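Local coordinates for protein soluble lytic murein transglycosylase (Escherichia coli, PDB 1QSA) that cleaves the glycosidic bonds between N-acetylmuramic acid and N-acetylglucosamine in peptidoglycan, leaving a 1,6-anhydro bond in the muramic acid residue, at residues A125-W129 / L142-W146; S76-N80 / T101-N107. One frame throughout, in Å; residues are numbered along the deposited sequence.

Contact 1: A125-W129 / L142-W146; sequences AKELW and LFSVW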
loop_
_atom_site.group_PDB
_atom_site.type_symbol
_atom_site.label_atom_id
_atom_site.label_comp_id
_atom_site.label_asym_id
_atom_site.label_seq_id
_atom_site.Cartn_x
_atom_site.Cartn_y
_atom_site.Cartn_z
ATOM N N ALA A 125 27.183 8.558 5.245
ATOM C CA ALA A 125 27.224 7.129 5.550
ATOM C C ALA A 125 26.371 6.799 6.772
ATOM O O ALA A 125 25.563 5.872 6.729
ATOM C CB ALA A 125 28.662 6.671 5.780
ATOM N N LYS A 126 26.508 7.595 7.831
ATOM C CA LYS A 126 25.753 7.356 9.064
ATOM C C LYS A 126 24.242 7.410 8.832
ATOM O O LYS A 126 23.495 6.580 9.353
ATOM C CB LYS A 126 26.166 8.356 10.152
ATOM C CG LYS A 126 25.531 8.055 11.498
ATOM C CD LYS A 126 25.984 9.045 12.559
ATOM C CE LYS A 126 25.347 8.706 13.903
ATOM N NZ LYS A 126 25.703 9.697 14.956
ATOM N N GLU A 127 23.802 8.369 8.027
ATOM C CA GLU A 127 22.387 8.518 7.716
ATOM C C GLU A 127 21.864 7.302 6.929
ATOM O O GLU A 127 20.752 6.835 7.160
ATOM C CB GLU A 127 22.168 9.804 6.924
ATOM C CG GLU A 127 20.708 10.138 6.674
ATOM C CD GLU A 127 20.524 11.511 6.049
ATOM O OE1 GLU A 127 21.306 12.435 6.377
ATOM O OE2 GLU A 127 19.593 11.665 5.228
ATOM N N LEU A 128 22.681 6.801 6.010
ATOM C CA LEU A 128 22.329 5.644 5.187
ATOM C C LEU A 128 22.386 4.339 5.998
ATOM O O LEU A 128 21.704 3.359 5.689
ATOM C CB LEU A 128 23.286 5.559 3.982
ATOM C CG LEU A 128 23.110 6.618 2.878
ATOM C CD1 LEU A 128 24.350 6.697 1.976
ATOM C CD2 LEU A 128 21.853 6.309 2.066
ATOM N N TRP A 129 23.216 4.343 7.033
ATOM C CA TRP A 129 23.423 3.184 7.886
ATOM C C TRP A 129 22.300 2.928 8.878
ATOM O O TRP A 129 21.937 1.782 9.123
ATOM C CB TRP A 129 24.733 3.378 8.660
ATOM C CG TRP A 129 25.057 2.324 9.685
ATOM C CD1 TRP A 129 24.858 2.397 11.046
ATOM C CD2 TRP A 129 25.716 1.075 9.443
ATOM N NE1 TRP A 129 25.361 1.274 11.655
ATOM C CE2 TRP A 129 25.893 0.444 10.701
ATOM C CE3 TRP A 129 26.181 0.427 8.288
ATOM C CZ2 TRP A 129 26.511 -0.802 10.833
ATOM C CZ3 TRP A 129 26.798 -0.816 8.416
ATOM C CH2 TRP A 129 26.955 -1.418 9.686
ATOM N N LEU A 142 31.096 1.946 0.970
ATOM C CA LEU A 142 31.027 3.160 1.780
ATOM C C LEU A 142 31.053 2.819 3.272
ATOM O O LEU A 142 31.787 3.439 4.033
ATOM C CB LEU A 142 29.758 3.968 1.458
ATOM C CG LEU A 142 29.513 5.203 2.345
ATOM C CD1 LEU A 142 30.626 6.268 2.191
ATOM C CD2 LEU A 142 28.141 5.796 2.011
ATOM N N PHE A 143 30.240 1.840 3.679
ATOM C CA PHE A 143 30.194 1.429 5.075
ATOM C C PHE A 143 31.549 0.847 5.485
ATOM O O PHE A 143 31.969 0.997 6.627
ATOM C CB PHE A 143 29.079 0.389 5.304
ATOM C CG PHE A 143 27.687 0.916 5.080
ATOM C CD1 PHE A 143 27.394 2.269 5.261
ATOM C CD2 PHE A 143 26.652 0.045 4.711
ATOM C CE1 PHE A 143 26.093 2.758 5.083
ATOM C CE2 PHE A 143 25.348 0.516 4.532
ATOM C CZ PHE A 143 25.062 1.869 4.717
ATOM N N SER A 144 32.208 0.168 4.548
ATOM C CA SER A 144 33.518 -0.439 4.792
ATOM C C SER A 144 34.587 0.618 5.073
ATOM O O SER A 144 35.296 0.526 6.080
ATOM C CB SER A 144 33.934 -1.302 3.600
ATOM O OG SER A 144 35.150 -1.967 3.877
ATOM N N VAL A 145 34.709 1.628 4.209
ATOM C CA VAL A 145 35.725 2.668 4.438
ATOM C C VAL A 145 35.389 3.521 5.657
ATOM O O VAL A 145 36.291 3.980 6.374
ATOM C CB VAL A 145 35.999 3.564 3.174
ATOM C CG1 VAL A 145 36.555 2.708 2.034
ATOM C CG2 VAL A 145 34.747 4.320 2.731
ATOM N N TRP A 146 34.093 3.701 5.920
ATOM C CA TRP A 146 33.631 4.476 7.066
ATOM C C TRP A 146 34.129 3.803 8.339
ATOM O O TRP A 146 34.721 4.454 9.205
ATOM C CB TRP A 146 32.101 4.563 7.064
ATOM C CG TRP A 146 31.475 5.225 8.261
ATOM C CD1 TRP A 146 31.960 6.285 8.985
ATOM C CD2 TRP A 146 30.219 4.875 8.859
ATOM N NE1 TRP A 146 31.080 6.615 9.990
ATOM C CE2 TRP A 146 30.004 5.765 9.934
ATOM C CE3 TRP A 146 29.253 3.895 8.582
ATOM C CZ2 TRP A 146 28.857 5.710 10.736
ATOM C CZ3 TRP A 146 28.116 3.839 9.378
ATOM C CH2 TRP A 146 27.928 4.745 10.443
#
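Trp-129 meets Phe-143 and Trp-146 in two edge-to-face stacks. It plays a different part in each. Toward Phe-143 it offers an edge: its CE3 stands over the centre of the phenyl face, 3.5 Å above the plane. Toward Trp-146 it offers a face. Trp-146 comes in edge first, and its CZ3 reaches Trp-129 CG at 3.4 Å, near the rim of the indole. Both ring pairs are nearly perpendicular. Trp-146 in turn receives Ala-125 over one of its own faces. Ala-125 CB lies 4.2 Å from the centroid of the Trp-146 five-membered ring, a CH-pi contact. Each indole thus gives an edge and takes a neighbour on a face. Trp-146 has CG anti to the backbone N (chi1 174°), which sends its indole across to Ala-125 and Trp-129. Trp-129 packs at the end of its helix. Phe-143 turns its rim to the backbone, with CE1 3.6 Å from Ala-125 O. Leu-142 CG touches Ala-125 CB at 3.8 Å, and Leu-142 CD2 meets Leu-128 CD1 at 3.9 Å. The small Ala-125 lies between Leu-142 and Trp-146. No hydrogen bond crosses the contact, so apolar and aromatic packing carries it. Trp-129 NE1 is satisfied by Ala-156 O on helix 154-166, and Arg-160 makes a cation-pi contact with the Trp-129 ring. Trp-129, Phe-143 and Trp-146 form an aromatic cluster that joins successive helices of the alpha-superhelix, 118-129 and 138-148. Their short segments run at 122°. Helix 102-114 packs against Leu-128 and Leu-142.

Contact 2: S76-N80 / T101-N107; sequences SRFVN and TTEAQCN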
loop_
_atom_site.group_PDB
_atom_site.type_symbol
_atom_site.label_atom_id
_atom_site.label_comp_id
_atom_site.label_asym_id
_atom_site.label_seq_id
_atom_site.Cartn_x
_atom_site.Cartn_y
_atom_site.Cartn_z
ATOM N N SER A 76 20.079 10.203 -11.134
ATOM C CA SER A 76 20.572 9.154 -10.242
ATOM C C SER A 76 21.165 7.979 -11.024
ATOM O O SER A 76 22.181 7.423 -10.611
ATOM C CB SER A 76 19.466 8.658 -9.295
ATOM O OG SER A 76 19.188 9.612 -8.288
ATOM N N ARG A 77 20.566 7.625 -12.167
ATOM C CA ARG A 77 21.073 6.528 -12.991
ATOM C C ARG A 77 22.488 6.833 -13.521
ATOM O O ARG A 77 23.379 5.969 -13.487
ATOM C CB ARG A 77 20.124 6.259 -14.156
ATOM C CG ARG A 77 20.564 5.117 -15.061
ATOM C CD ARG A 77 19.521 4.843 -16.142
ATOM N NE ARG A 77 19.990 3.838 -17.094
ATOM C CZ ARG A 77 19.254 3.330 -18.083
ATOM N NH1 ARG A 77 18.001 3.736 -18.270
ATOM N NH2 ARG A 77 19.779 2.421 -18.902
ATOM N N PHE A 78 22.718 8.077 -13.939
ATOM C CA PHE A 78 24.035 8.431 -14.458
ATOM C C PHE A 78 25.061 8.539 -13.330
ATOM O O PHE A 78 26.251 8.289 -13.536
ATOM C CB PHE A 78 24.005 9.695 -15.300
ATOM C CG PHE A 78 25.217 9.842 -16.169
ATOM C CD1 PHE A 78 25.541 8.847 -17.095
ATOM C CD2 PHE A 78 26.047 10.955 -16.049
ATOM C CE1 PHE A 78 26.691 8.966 -17.902
ATOM C CE2 PHE A 78 27.193 11.077 -16.848
ATOM C CZ PHE A 78 27.506 10.078 -17.771
ATOM N N VAL A 79 24.610 8.926 -12.136
ATOM C CA VAL A 79 25.518 8.968 -10.987
ATOM C C VAL A 79 26.031 7.546 -10.775
ATOM O O VAL A 79 27.231 7.326 -10.584
ATOM C CB VAL A 79 24.800 9.472 -9.718
ATOM C CG1 VAL A 79 25.539 9.003 -8.450
ATOM C CG2 VAL A 79 24.762 10.988 -9.725
ATOM N N ASN A 80 25.132 6.572 -10.871
ATOM C CA ASN A 80 25.526 5.175 -10.702
ATOM C C ASN A 80 26.482 4.734 -11.837
ATOM O O ASN A 80 27.409 3.947 -11.605
ATOM C CB ASN A 80 24.287 4.274 -10.593
ATOM C CG ASN A 80 23.488 4.550 -9.330
ATOM O OD1 ASN A 80 24.026 5.058 -8.357
ATOM N ND2 ASN A 80 22.193 4.246 -9.351
ATOM N N THR A 101 18.103 8.836 -5.387
ATOM C CA THR A 101 17.930 7.454 -4.940
ATOM C C THR A 101 18.947 7.055 -3.899
ATOM O O THR A 101 20.031 7.633 -3.827
ATOM C CB THR A 101 18.020 6.465 -6.109
ATOM O OG1 THR A 101 19.354 6.458 -6.637
ATOM C CG2 THR A 101 17.054 6.875 -7.215
ATOM N N THR A 102 18.614 6.036 -3.116
ATOM C CA THR A 102 19.530 5.562 -2.094
ATOM C C THR A 102 20.821 5.057 -2.709
ATOM O O THR A 102 21.906 5.406 -2.225
ATOM C CB THR A 102 18.908 4.443 -1.251
ATOM O OG1 THR A 102 17.674 4.916 -0.708
ATOM C CG2 THR A 102 19.832 4.078 -0.106
ATOM N N GLU A 103 20.718 4.305 -3.805
ATOM C CA GLU A 103 21.905 3.764 -4.472
ATOM C C GLU A 103 22.825 4.895 -4.936
ATOM O O GLU A 103 24.032 4.863 -4.680
ATOM C CB GLU A 103 21.531 2.865 -5.651
ATOM C CG GLU A 103 22.743 2.200 -6.289
ATOM C CD GLU A 103 22.388 1.318 -7.474
ATOM O OE1 GLU A 103 21.183 1.120 -7.762
ATOM O OE2 GLU A 103 23.327 0.827 -8.135
ATOM N N ALA A 104 22.242 5.925 -5.555
ATOM C CA ALA A 104 23.024 7.083 -6.009
ATOM C C ALA A 104 23.639 7.821 -4.808
ATOM O O ALA A 104 24.759 8.330 -4.903
ATOM C CB ALA A 104 22.153 8.042 -6.838
ATOM N N GLN A 105 22.930 7.869 -3.678
ATOM C CA GLN A 105 23.454 8.545 -2.484
ATOM C C GLN A 105 24.664 7.789 -1.938
ATOM O O GLN A 105 25.649 8.407 -1.521
ATOM C CB GLN A 105 22.365 8.677 -1.423
ATOM C CG GLN A 105 21.283 9.685 -1.825
ATOM C CD GLN A 105 20.047 9.594 -0.952
ATOM O OE1 GLN A 105 20.024 8.867 0.044
ATOM N NE2 GLN A 105 19.015 10.352 -1.310
ATOM N N CYS A 106 24.587 6.456 -1.953
ATOM C CA CYS A 106 25.699 5.616 -1.502
ATOM C C CYS A 106 26.933 5.962 -2.341
ATOM O O CYS A 106 28.034 6.132 -1.825
ATOM C CB CYS A 106 25.395 4.139 -1.718
ATOM S SG CYS A 106 24.007 3.447 -0.758
ATOM N N ASN A 107 26.735 6.082 -3.647
ATOM C CA ASN A 107 27.842 6.394 -4.541
ATOM C C ASN A 107 28.355 7.829 -4.394
ATOM O O ASN A 107 29.562 8.083 -4.490
ATOM C CB ASN A 107 27.444 6.079 -5.987
ATOM C CG ASN A 107 27.444 4.583 -6.264
ATOM O OD1 ASN A 107 28.347 3.863 -5.822
ATOM N ND2 ASN A 107 26.457 4.113 -7.010
HETATM O O HOH W 1 19.464 4.524 -8.379
#
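Thr-101 meets Ser-76 at the start of helix 102-114. Its backbone N donates to Ser-76 OG at 3.2 Å, but this rests on one of two modelled Ser-76 conformers and is less certain. Thr-101 is also the N-cap. Its OG1, at chi1 67°, turns back over the helix start and accepts from Ala-104 N at 3.1 Å. A water bridges the gap, 2.6 Å from Thr-101 OG1 and held weakly by Asn-80 ND2. At Glu-103 the carboxylate stacks on the Asn-80 amide, with planes 20° apart and CD 3.5 Å from Asn-80 ND2. Ala-104 fits between the helices, its CB 3.9 Å from Val-79 CG1. Asn-107 ND2 donates to Asn-80 OD1 at 2.9 Å. The donor approaches from above the Asn-80 carbonyl plane, 40° out of it. Asn-107 OD1 is taken by Lys-141 of helix 138-148. An alanine in place of Asn-80 would probably leave Asn-107 ND2 without this acceptor and the Glu-103 carboxylate without its stacked amide. Asn-107, the water and Glu-103 together fix how the Asn-80 amide is turned. Ala-104 and Val-79 fill the apolar part, while polar groups tie the first two turns of helix 102-114 to helix 69-84.

Contact 2 (76-80 with 101-107) closes along the chain before contact 1 (125-129 with 142-146) opens. Their centres are 14 Å apart, on the same side of the chain's centre. Helix 102-114 carries one half of contact 2, and helix 118-129 follows it directly with one half of contact 1. The two contacts touch: Leu-128 CD2 packs on Thr-102 CG2 at 3.7 Å, and Leu-142 CD2 lies near Cys-106 O. The disulfide Cys-106 to Cys-139 joins helix 102-114 covalently to helix 138-148. Packing thus passes from helix 69-84 to helix 138-148, consistent with the alpha-superhelix that these helices belong to. Both contacts lie away from the predicted active-site residue, Glu-478.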